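Local coordinates for protein seryl-tRNA synthetase (Pyrococcus horikoshii, PDB 2DQ0) that joins L-serine to tRNA(Ser) in an ATP-dependent reaction and probably also charges tRNA(Sec) with serine, working as a class II synthetase homodimer, at residues Phe224-Ser229 / Ala253-Ala258; Pro272-Gly277 / Gln307-Arg312; Pro217-Arg222 / Tyr248-Ala253. All blocks are in the same frame, centred on the assembly; numbering follows the deposited sequence.

Contact 1. Residues Phe224-Ser229 / Ala253-Ala258; sequences FVEEGS and AEHPLA. With SSA (5'-O-(N-(L-seryl)-sulfamoyl)adenosine), chain G.
Ser229 OG gives its hydrogen to Val225 O at 2.7 Å, while CB of the same serine rests on the ring of His255 across the contact. The hydroxyl meets the carbonyl nearly head-on (C=O...donor angle 172°). With OG beside its own backbone N (chi1 -60°), the serine turns its polar end back to its own chain and leaves CB facing the imidazole. CB stands 3.6 Å from the centroid of the His255 ring, over one face and offset toward the rim, in a CH-pi contact. The carboxylate of Glu226, bent at chi2, also lies beside the imidazole, but the exact fit of the two groups is doubtful in the model. Val225 CG2 lies 3.7 Å from His255 O, a van der Waals contact between a methyl group and a carbonyl.

The extended Glu254 side chain reaches the ligand, where its OE1 accepts a hydrogen bond, modelled as very short, from the amino group N10 of the seryl-adenylate analogue. Its other oxygen, OE2, is held by Gln381, whose amide nitrogen also bonds Ser229 O and thus couples this ligand-binding glutamate to the end of segment 224-229.

Helix 223-227 is set against helix 254-259, whose Leu257 and Ala258 lean on Phe308 of strand 301-311; Pro256 packs on Val221 of strand 220-221, and Val225 packs on Val180 of the second subunit.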
# COMPACT_ATOMS: atom_id res chain seq x y z
N PHE A 224 -9.09 11.90 -9.47
CA PHE A 224 -9.39 11.92 -10.89
C PHE A 224 -8.88 10.71 -11.65
O PHE A 224 -9.52 10.26 -12.58
CB PHE A 224 -8.89 13.23 -11.54
CG PHE A 224 -7.47 13.19 -11.96
CD1 PHE A 224 -7.14 12.86 -13.27
CD2 PHE A 224 -6.46 13.51 -11.06
CE1 PHE A 224 -5.81 12.87 -13.70
CE2 PHE A 224 -5.13 13.52 -11.48
CZ PHE A 224 -4.80 13.20 -12.81
N VAL A 225 -7.73 10.16 -11.27
CA VAL A 225 -7.27 8.99 -11.99
C VAL A 225 -8.14 7.77 -11.65
O VAL A 225 -8.21 6.84 -12.45
CB VAL A 225 -5.74 8.71 -11.76
CG1 VAL A 225 -5.15 9.81 -10.90
CG2 VAL A 225 -5.51 7.33 -11.19
N GLU A 226 -8.81 7.80 -10.50
CA GLU A 226 -9.70 6.70 -10.13
C GLU A 226 -11.00 6.84 -10.86
O GLU A 226 -11.55 5.85 -11.36
CB GLU A 226 -9.99 6.64 -8.62
CG GLU A 226 -8.92 5.94 -7.82
CD GLU A 226 -8.46 4.64 -8.47
OE1 GLU A 226 -9.21 3.63 -8.44
OE2 GLU A 226 -7.33 4.63 -9.01
N GLU A 227 -11.52 8.07 -10.95
CA GLU A 227 -12.76 8.22 -11.67
C GLU A 227 -12.51 8.17 -13.17
O GLU A 227 -13.43 7.97 -13.96
CB GLU A 227 -13.52 9.48 -11.22
CG GLU A 227 -12.86 10.78 -11.44
CD GLU A 227 -13.44 11.86 -10.52
OE1 GLU A 227 -12.97 13.02 -10.60
OE2 GLU A 227 -14.36 11.55 -9.72
N GLY A 228 -11.25 8.28 -13.56
CA GLY A 228 -10.93 8.21 -14.96
C GLY A 228 -10.76 6.77 -15.39
O GLY A 228 -10.78 6.47 -16.58
N SER A 229 -10.64 5.87 -14.41
CA SER A 229 -10.39 4.45 -14.69
C SER A 229 -11.53 3.45 -14.52
O SER A 229 -11.47 2.36 -15.11
CB SER A 229 -9.21 3.97 -13.84
OG SER A 229 -8.02 4.68 -14.11
N ALA A 253 -2.68 -1.97 -10.55
CA ALA A 253 -1.70 -1.07 -11.17
C ALA A 253 -2.33 -0.46 -12.41
O ALA A 253 -1.88 0.58 -12.89
CB ALA A 253 -0.42 -1.83 -11.53
N GLU A 254 -3.36 -1.12 -12.93
CA GLU A 254 -4.10 -0.65 -14.09
C GLU A 254 -4.42 0.86 -14.00
O GLU A 254 -4.10 1.63 -14.92
CB GLU A 254 -5.42 -1.42 -14.22
CG GLU A 254 -6.25 -1.08 -15.44
CD GLU A 254 -7.72 -1.39 -15.26
OE1 GLU A 254 -8.04 -2.41 -14.62
OE2 GLU A 254 -8.56 -0.61 -15.79
N HIS A 255 -5.04 1.27 -12.89
CA HIS A 255 -5.42 2.68 -12.69
C HIS A 255 -4.28 3.69 -12.78
O HIS A 255 -4.41 4.66 -13.51
CB HIS A 255 -6.17 2.85 -11.37
CG HIS A 255 -7.44 2.07 -11.29
ND1 HIS A 255 -7.90 1.28 -12.33
CD2 HIS A 255 -8.38 1.98 -10.32
CE1 HIS A 255 -9.06 0.75 -12.00
NE2 HIS A 255 -9.38 1.16 -10.79
N PRO A 256 -3.18 3.51 -12.01
CA PRO A 256 -2.08 4.49 -12.11
C PRO A 256 -1.40 4.41 -13.49
O PRO A 256 -0.86 5.40 -14.00
CB PRO A 256 -1.14 4.10 -10.97
CG PRO A 256 -1.45 2.65 -10.73
CD PRO A 256 -2.95 2.59 -10.88
N LEU A 257 -1.44 3.22 -14.09
CA LEU A 257 -0.88 3.01 -15.42
C LEU A 257 -1.69 3.80 -16.46
O LEU A 257 -1.14 4.28 -17.45
CB LEU A 257 -0.91 1.54 -15.79
CG LEU A 257 0.40 0.77 -15.89
CD1 LEU A 257 1.59 1.61 -15.43
CD2 LEU A 257 0.24 -0.52 -15.08
N ALA A 258 -3.00 3.92 -16.26
CA ALA A 258 -3.82 4.68 -17.20
C ALA A 258 -3.70 6.18 -16.93
O ALA A 258 -3.64 6.99 -17.85
CB ALA A 258 -5.28 4.24 -17.12
N10 SSA G . -6.81 -4.42 -13.99
CA SSA G . -7.64 -5.62 -14.22
CB SSA G . -6.84 -6.70 -14.91
OG SSA G . -5.88 -7.30 -14.04
C9 SSA G . -8.21 -6.22 -12.95
O9 SSA G . -7.88 -5.80 -11.84
N8 SSA G . -9.10 -7.21 -13.10
S1 SSA G . -9.72 -7.94 -11.81
O1S SSA G . -10.45 -6.91 -11.08
O2S SSA G . -10.43 -9.11 -12.31
O5' SSA G . -8.47 -8.37 -10.98
C5' SSA G . -7.50 -9.21 -11.58
C4' SSA G . -7.24 -10.44 -10.76
O4' SSA G . -6.73 -10.09 -9.46
C3' SSA G . -8.41 -11.35 -10.45
O3' SSA G . -8.71 -12.14 -11.58
C2' SSA G . -7.78 -12.19 -9.35
O2' SSA G . -6.82 -13.12 -9.80
C1' SSA G . -7.09 -11.10 -8.53
N9 SSA G . -7.95 -10.46 -7.54
C8 SSA G . -8.95 -9.52 -7.72
N7 SSA G . -9.54 -9.16 -6.60
C5 SSA G . -8.89 -9.91 -5.63
C6 SSA G . -9.06 -10.00 -4.22
N6 SSA G . -9.96 -9.30 -3.55
N1 SSA G . -8.23 -10.85 -3.53
C2 SSA G . -7.31 -11.55 -4.22
N3 SSA G . -7.06 -11.55 -5.55
C4 SSA G . -7.90 -10.71 -6.19

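Contact 2. Residues Pro272-Gly277 / Gln307-Arg312; sequences PLLYVG and QFVYSR
Tyr275 and Phe308 are joined by a reciprocal pair of backbone hydrogen bonds, Phe308 N to Tyr275 O at 2.7 Å and Tyr275 N to Phe308 O at 2.9 Å. Two residues along, Leu273 and Tyr310 repeat the pattern: Leu273 N reaches Tyr310 O over 3.0 Å, and the return bond from Tyr310 N to Leu273 O is longer, at 3.2 Å. Between these hydrogen-bonded pairs lies the non-hydrogen-bonded pair Leu274-Val309, so the register is that of a regular antiparallel ladder, the N-to-C directions of strands 273-277 and 307-311 making an angle of 162°.

On the face that carries Leu273, Tyr275, Phe308 and Tyr310, the packing is largely aromatic. Tyr310 CE1 comes to the edge of the Tyr275 ring, near its plane, and lies 3.8 Å from Tyr275 CE2. Leu273 CD1 sits over one face of the Tyr310 ring, displaced toward its rim, while the leucine CB is 3.8 Å from Tyr310 CB. The two phenols are anchored beyond the strands: Tyr275 OH is hydrogen-bonded to His261 NE2, and Tyr310 OH to Leu257 O, which ties this face to helix 254-259 and the loop after it. Phe308 takes another course, with CG anti to the backbone N (chi1 -169°), and its ring leads away from strand 273-277.

On the face of Leu274 and Val309, these two side chains lie side by side, pointing the same way, with Leu274 CD2 3.8 Å from Val309 CG2. Gln307, a polar member of that face, packs on Ile323 and Asn326 of helix 316-333.

These are the outer parts of the two long strands of motif 2, the antiparallel hairpin of class II aminoacyl-tRNA synthetases, whose connecting loop begins with Arg283 to Glu285, predicted to bind ATP.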
# COMPACT_ATOMS: atom_id res chain seq x y z
N PRO A 272 2.11 0.99 -30.22
CA PRO A 272 1.44 0.87 -28.92
C PRO A 272 2.40 1.08 -27.75
O PRO A 272 3.56 0.69 -27.82
CB PRO A 272 0.87 -0.54 -28.96
CG PRO A 272 1.96 -1.29 -29.67
CD PRO A 272 2.38 -0.34 -30.79
N LEU A 273 1.93 1.72 -26.68
CA LEU A 273 2.76 1.91 -25.50
C LEU A 273 2.47 0.67 -24.67
O LEU A 273 1.33 0.40 -24.33
CB LEU A 273 2.33 3.15 -24.72
CG LEU A 273 2.44 4.51 -25.43
CD1 LEU A 273 2.06 5.62 -24.45
CD2 LEU A 273 3.85 4.72 -25.92
N LEU A 274 3.50 -0.11 -24.38
CA LEU A 274 3.30 -1.34 -23.62
C LEU A 274 3.88 -1.31 -22.21
O LEU A 274 5.09 -1.23 -21.99
CB LEU A 274 3.88 -2.52 -24.40
CG LEU A 274 3.46 -2.57 -25.87
CD1 LEU A 274 4.35 -3.59 -26.55
CD2 LEU A 274 1.96 -2.90 -26.06
N TYR A 275 2.99 -1.39 -21.23
CA TYR A 275 3.43 -1.39 -19.85
C TYR A 275 3.10 -2.65 -19.08
O TYR A 275 2.04 -3.25 -19.24
CB TYR A 275 2.84 -0.18 -19.12
CG TYR A 275 3.30 1.14 -19.68
CD1 TYR A 275 4.63 1.54 -19.56
CD2 TYR A 275 2.40 1.99 -20.30
CE1 TYR A 275 5.05 2.77 -20.05
CE2 TYR A 275 2.81 3.23 -20.79
CZ TYR A 275 4.14 3.61 -20.66
OH TYR A 275 4.52 4.85 -21.11
N VAL A 276 4.03 -3.06 -18.24
CA VAL A 276 3.81 -4.18 -17.36
C VAL A 276 4.18 -3.68 -15.96
O VAL A 276 5.35 -3.49 -15.65
CB VAL A 276 4.65 -5.42 -17.73
CG1 VAL A 276 6.13 -5.04 -17.97
CG2 VAL A 276 4.52 -6.44 -16.63
N GLY A 277 3.16 -3.42 -15.15
CA GLY A 277 3.41 -2.94 -13.81
C GLY A 277 3.31 -4.01 -12.74
O GLY A 277 2.72 -5.08 -12.96
N GLN A 307 -0.59 -6.13 -17.10
CA GLN A 307 -0.31 -5.74 -18.49
C GLN A 307 -1.22 -4.56 -18.83
O GLN A 307 -2.43 -4.62 -18.56
CB GLN A 307 -0.69 -6.85 -19.48
CG GLN A 307 0.07 -8.16 -19.43
CD GLN A 307 -0.53 -9.17 -20.40
OE1 GLN A 307 -1.22 -10.12 -20.00
NE2 GLN A 307 -0.30 -8.94 -21.68
N PHE A 308 -0.67 -3.51 -19.41
CA PHE A 308 -1.51 -2.38 -19.81
C PHE A 308 -1.04 -1.92 -21.18
O PHE A 308 0.17 -1.82 -21.43
CB PHE A 308 -1.43 -1.25 -18.80
CG PHE A 308 -2.46 -0.17 -19.01
CD1 PHE A 308 -2.29 0.80 -20.02
CD2 PHE A 308 -3.57 -0.08 -18.16
CE1 PHE A 308 -3.21 1.84 -20.16
CE2 PHE A 308 -4.49 0.95 -18.30
CZ PHE A 308 -4.32 1.92 -19.30
N VAL A 309 -2.02 -1.64 -22.04
CA VAL A 309 -1.79 -1.25 -23.43
C VAL A 309 -2.53 -0.02 -23.96
O VAL A 309 -3.73 0.17 -23.72
CB VAL A 309 -2.16 -2.43 -24.36
CG1 VAL A 309 -2.07 -2.01 -25.81
CG2 VAL A 309 -1.24 -3.60 -24.09
N TYR A 310 -1.78 0.80 -24.68
CA TYR A 310 -2.31 1.99 -25.33
C TYR A 310 -2.11 1.66 -26.79
O TYR A 310 -0.97 1.46 -27.21
CB TYR A 310 -1.49 3.24 -25.04
CG TYR A 310 -1.57 3.80 -23.65
CD1 TYR A 310 -0.87 3.23 -22.59
CD2 TYR A 310 -2.31 4.96 -23.40
CE1 TYR A 310 -0.88 3.81 -21.32
CE2 TYR A 310 -2.33 5.55 -22.13
CZ TYR A 310 -1.61 4.97 -21.10
OH TYR A 310 -1.61 5.56 -19.85
N SER A 311 -3.19 1.58 -27.57
CA SER A 311 -3.04 1.28 -28.99
C SER A 311 -3.92 2.17 -29.87
O SER A 311 -4.71 3.00 -29.39
CB SER A 311 -3.38 -0.19 -29.27
OG SER A 311 -4.78 -0.39 -29.38
N ARG A 312 -3.77 1.99 -31.18
CA ARG A 312 -4.58 2.72 -32.13
C ARG A 312 -5.91 1.98 -32.09
O ARG A 312 -5.94 0.76 -31.96
CB ARG A 312 -4.00 2.60 -33.54
CG ARG A 312 -2.55 2.98 -33.64
CD ARG A 312 -1.93 2.56 -34.97
NE ARG A 312 -0.83 3.46 -35.29
CZ ARG A 312 -1.00 4.72 -35.69
NH1 ARG A 312 -2.23 5.21 -35.85
NH2 ARG A 312 0.06 5.50 -35.88

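Contact 3. Residues Pro217-Arg222 / Tyr248-Ala253; sequences PPYMVR and YLIPTA. With SSA (5'-O-(N-(L-seryl)-sulfamoyl)adenosine), chain G.
Ile250 packs against the carbonyl of Tyr219, where a short antiparallel ribbon, 220-221 with 248-249, gives way to the segment Thr252-Ala253-Glu254, predicted to bind serine in this class II synthetase. From CB, which is 3.7 Å from Tyr219 O, the two branches part. CG1, placed between the backbone N and the carbonyl carbon (chi1 61°), passes 3.3 Å from Tyr219 O and carries CD1 on to Pro218 O at 3.6 Å, close to the Tyr219 ring. CG2 goes the other way and meets Val221 CG1 at 3.8 Å, the two side chains crossing at about a right angle. The same Tyr219 O accepts a nearly straight bond from Ile250 N (2.9 Å, 166° at the hydrogen). With an alanine here, lacking CG1, CG2 and CD1, a gap would probably open beside Val221 CG1 and the Pro218 and Tyr219 carbonyls would probably lose most of their aliphatic cover.

The ribbon itself is held by Val221 N to Tyr248 O at 2.8 Å and by the return bond from Tyr248 N to Val221 O. Val221 O also lies at the edge of the Tyr248 ring, in its plane; the phenol end of that tyrosine is bound by Arg223. On the other face of the ribbon from Val221 and Tyr248, Met220 and Leu249 run side by side, Met220 CG against Leu249 CD2.

Segment 217-222 follows the strand of motif 1, the dimer-forming element of the class, and accordingly meets the second subunit: Tyr219 OH is hydrogen-bonded to His303 of that subunit, and Arg222 NH1 to its Lys179 O. Past the ribbon, Thr252 OG1 caps Glu254 N, is bonded to Lys304 NZ, and receives a weak bond of 3.1 Å from N10 of the seryl-adenylate analogue.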
# COMPACT_ATOMS: atom_id res chain seq x y z
N PRO A 217 4.44 1.73 -10.22
CA PRO A 217 3.69 2.99 -10.13
C PRO A 217 3.46 3.49 -8.71
O PRO A 217 3.88 2.86 -7.75
CB PRO A 217 2.37 2.62 -10.75
CG PRO A 217 2.16 1.24 -10.09
CD PRO A 217 3.52 0.58 -10.32
N PRO A 218 2.80 4.65 -8.58
CA PRO A 218 2.51 5.16 -7.24
C PRO A 218 1.42 4.19 -6.74
O PRO A 218 0.67 3.65 -7.55
CB PRO A 218 1.94 6.56 -7.52
CG PRO A 218 2.67 6.98 -8.71
CD PRO A 218 2.68 5.73 -9.58
N TYR A 219 1.33 3.96 -5.44
CA TYR A 219 0.34 3.03 -4.92
C TYR A 219 -0.88 3.80 -4.43
O TYR A 219 -1.92 3.22 -4.11
CB TYR A 219 0.95 2.22 -3.78
CG TYR A 219 2.13 1.35 -4.18
CD1 TYR A 219 3.07 0.93 -3.23
CD2 TYR A 219 2.30 0.94 -5.51
CE1 TYR A 219 4.16 0.13 -3.59
CE2 TYR A 219 3.39 0.12 -5.88
CZ TYR A 219 4.31 -0.27 -4.91
OH TYR A 219 5.38 -1.04 -5.25
N MET A 220 -0.72 5.12 -4.36
CA MET A 220 -1.77 6.04 -3.93
C MET A 220 -1.89 7.06 -5.04
O MET A 220 -0.90 7.63 -5.48
CB MET A 220 -1.39 6.77 -2.63
CG MET A 220 -1.30 5.89 -1.39
SD MET A 220 -1.02 6.80 0.18
CE MET A 220 0.65 7.04 0.10
N VAL A 221 -3.11 7.28 -5.52
CA VAL A 221 -3.30 8.25 -6.58
C VAL A 221 -4.42 9.21 -6.23
O VAL A 221 -5.18 8.97 -5.28
CB VAL A 221 -3.62 7.57 -7.93
CG1 VAL A 221 -2.51 6.64 -8.32
CG2 VAL A 221 -4.93 6.81 -7.85
N ARG A 222 -4.49 10.28 -7.02
CA ARG A 222 -5.47 11.35 -6.90
C ARG A 222 -6.85 10.89 -7.40
O ARG A 222 -6.95 10.08 -8.31
CB ARG A 222 -4.98 12.54 -7.72
CG ARG A 222 -5.46 13.87 -7.26
CD ARG A 222 -4.33 14.69 -6.69
NE ARG A 222 -3.28 14.91 -7.68
CZ ARG A 222 -2.27 15.75 -7.52
NH1 ARG A 222 -1.36 15.89 -8.48
NH2 ARG A 222 -2.15 16.46 -6.39
N TYR A 248 -5.99 7.96 -3.00
CA TYR A 248 -6.75 6.72 -2.97
C TYR A 248 -5.78 5.54 -3.19
O TYR A 248 -4.87 5.64 -4.00
CB TYR A 248 -7.80 6.76 -4.07
CG TYR A 248 -8.80 7.87 -3.87
CD1 TYR A 248 -8.47 9.20 -4.12
CD2 TYR A 248 -10.07 7.59 -3.34
CE1 TYR A 248 -9.38 10.22 -3.84
CE2 TYR A 248 -10.97 8.59 -3.07
CZ TYR A 248 -10.62 9.90 -3.32
OH TYR A 248 -11.55 10.85 -3.07
N LEU A 249 -5.96 4.46 -2.43
CA LEU A 249 -5.10 3.29 -2.59
C LEU A 249 -5.56 2.61 -3.86
O LEU A 249 -6.75 2.41 -4.08
CB LEU A 249 -5.24 2.34 -1.38
CG LEU A 249 -4.77 2.94 -0.05
CD1 LEU A 249 -4.88 1.91 1.04
CD2 LEU A 249 -3.33 3.42 -0.17
N ILE A 250 -4.61 2.28 -4.72
CA ILE A 250 -4.97 1.67 -5.99
C ILE A 250 -5.44 0.24 -5.82
O ILE A 250 -4.93 -0.50 -4.98
CB ILE A 250 -3.78 1.71 -6.98
CG1 ILE A 250 -2.60 0.93 -6.42
CG2 ILE A 250 -3.33 3.15 -7.20
CD1 ILE A 250 -1.50 0.77 -7.42
N PRO A 251 -6.47 -0.16 -6.58
CA PRO A 251 -7.02 -1.51 -6.54
C PRO A 251 -6.36 -2.41 -7.57
O PRO A 251 -6.64 -3.59 -7.64
CB PRO A 251 -8.50 -1.29 -6.84
CG PRO A 251 -8.46 -0.14 -7.79
CD PRO A 251 -7.45 0.79 -7.16
N THR A 252 -5.48 -1.82 -8.36
CA THR A 252 -4.77 -2.52 -9.43
C THR A 252 -3.83 -1.51 -10.07
O THR A 252 -4.17 -0.33 -10.13
CB THR A 252 -5.74 -3.02 -10.52
OG1 THR A 252 -5.02 -3.16 -11.75
CG2 THR A 252 -6.88 -2.07 -10.72
N ALA A 253 -2.68 -1.97 -10.55
CA ALA A 253 -1.70 -1.07 -11.17
C ALA A 253 -2.33 -0.46 -12.41
O ALA A 253 -1.88 0.58 -12.89
CB ALA A 253 -0.42 -1.83 -11.53
N10 SSA G . -6.81 -4.42 -13.99
CA SSA G . -7.64 -5.62 -14.22
CB SSA G . -6.84 -6.70 -14.91
OG SSA G . -5.88 -7.30 -14.04
C9 SSA G . -8.21 -6.22 -12.95
O9 SSA G . -7.88 -5.80 -11.84
N8 SSA G . -9.10 -7.21 -13.10
S1 SSA G . -9.72 -7.94 -11.81
O1S SSA G . -10.45 -6.91 -11.08
O2S SSA G . -10.43 -9.11 -12.31
O5' SSA G . -8.47 -8.37 -10.98
C5' SSA G . -7.50 -9.21 -11.58
C4' SSA G . -7.24 -10.44 -10.76
O4' SSA G . -6.73 -10.09 -9.46
C3' SSA G . -8.41 -11.35 -10.45
O3' SSA G . -8.71 -12.14 -11.58
C2' SSA G . -7.78 -12.19 -9.35
O2' SSA G . -6.82 -13.12 -9.80
C1' SSA G . -7.09 -11.10 -8.53
N9 SSA G . -7.95 -10.46 -7.54
C8 SSA G . -8.95 -9.52 -7.72
N7 SSA G . -9.54 -9.16 -6.60
C5 SSA G . -8.89 -9.91 -5.63
C6 SSA G . -9.06 -10.00 -4.22
N6 SSA G . -9.96 -9.30 -3.55
N1 SSA G . -8.23 -10.85 -3.53
C2 SSA G . -7.31 -11.55 -4.22
N3 SSA G . -7.06 -11.55 -5.55
C4 SSA G . -7.90 -10.71 -6.19

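Overall arrangement
Contacts 1 and 3, centred 8 Å apart, alternate along the chain and share Ala253: strand 220-221 runs on to helix 223-227, and strand 248-249 leads through Thr252 and Ala253 to helix 254-259. Pro256 of contact 1 packs on contact 3, its CD 3.7 Å from Ile250 CG2 and its CB 3.8 Å from Pro217 CB. Both reach the amino group of the ligand, through Glu254 and Thr252, and both touch the second subunit. The centre of contact 2 is 14 Å from that of contact 1, and the Phe308 side chain packs on Ala258. Contacts 2 and 3 do not touch, their centres about 17 Å and nearest atoms about 4 Å apart, though strand 301-311 also carries Glu306 to the analogue.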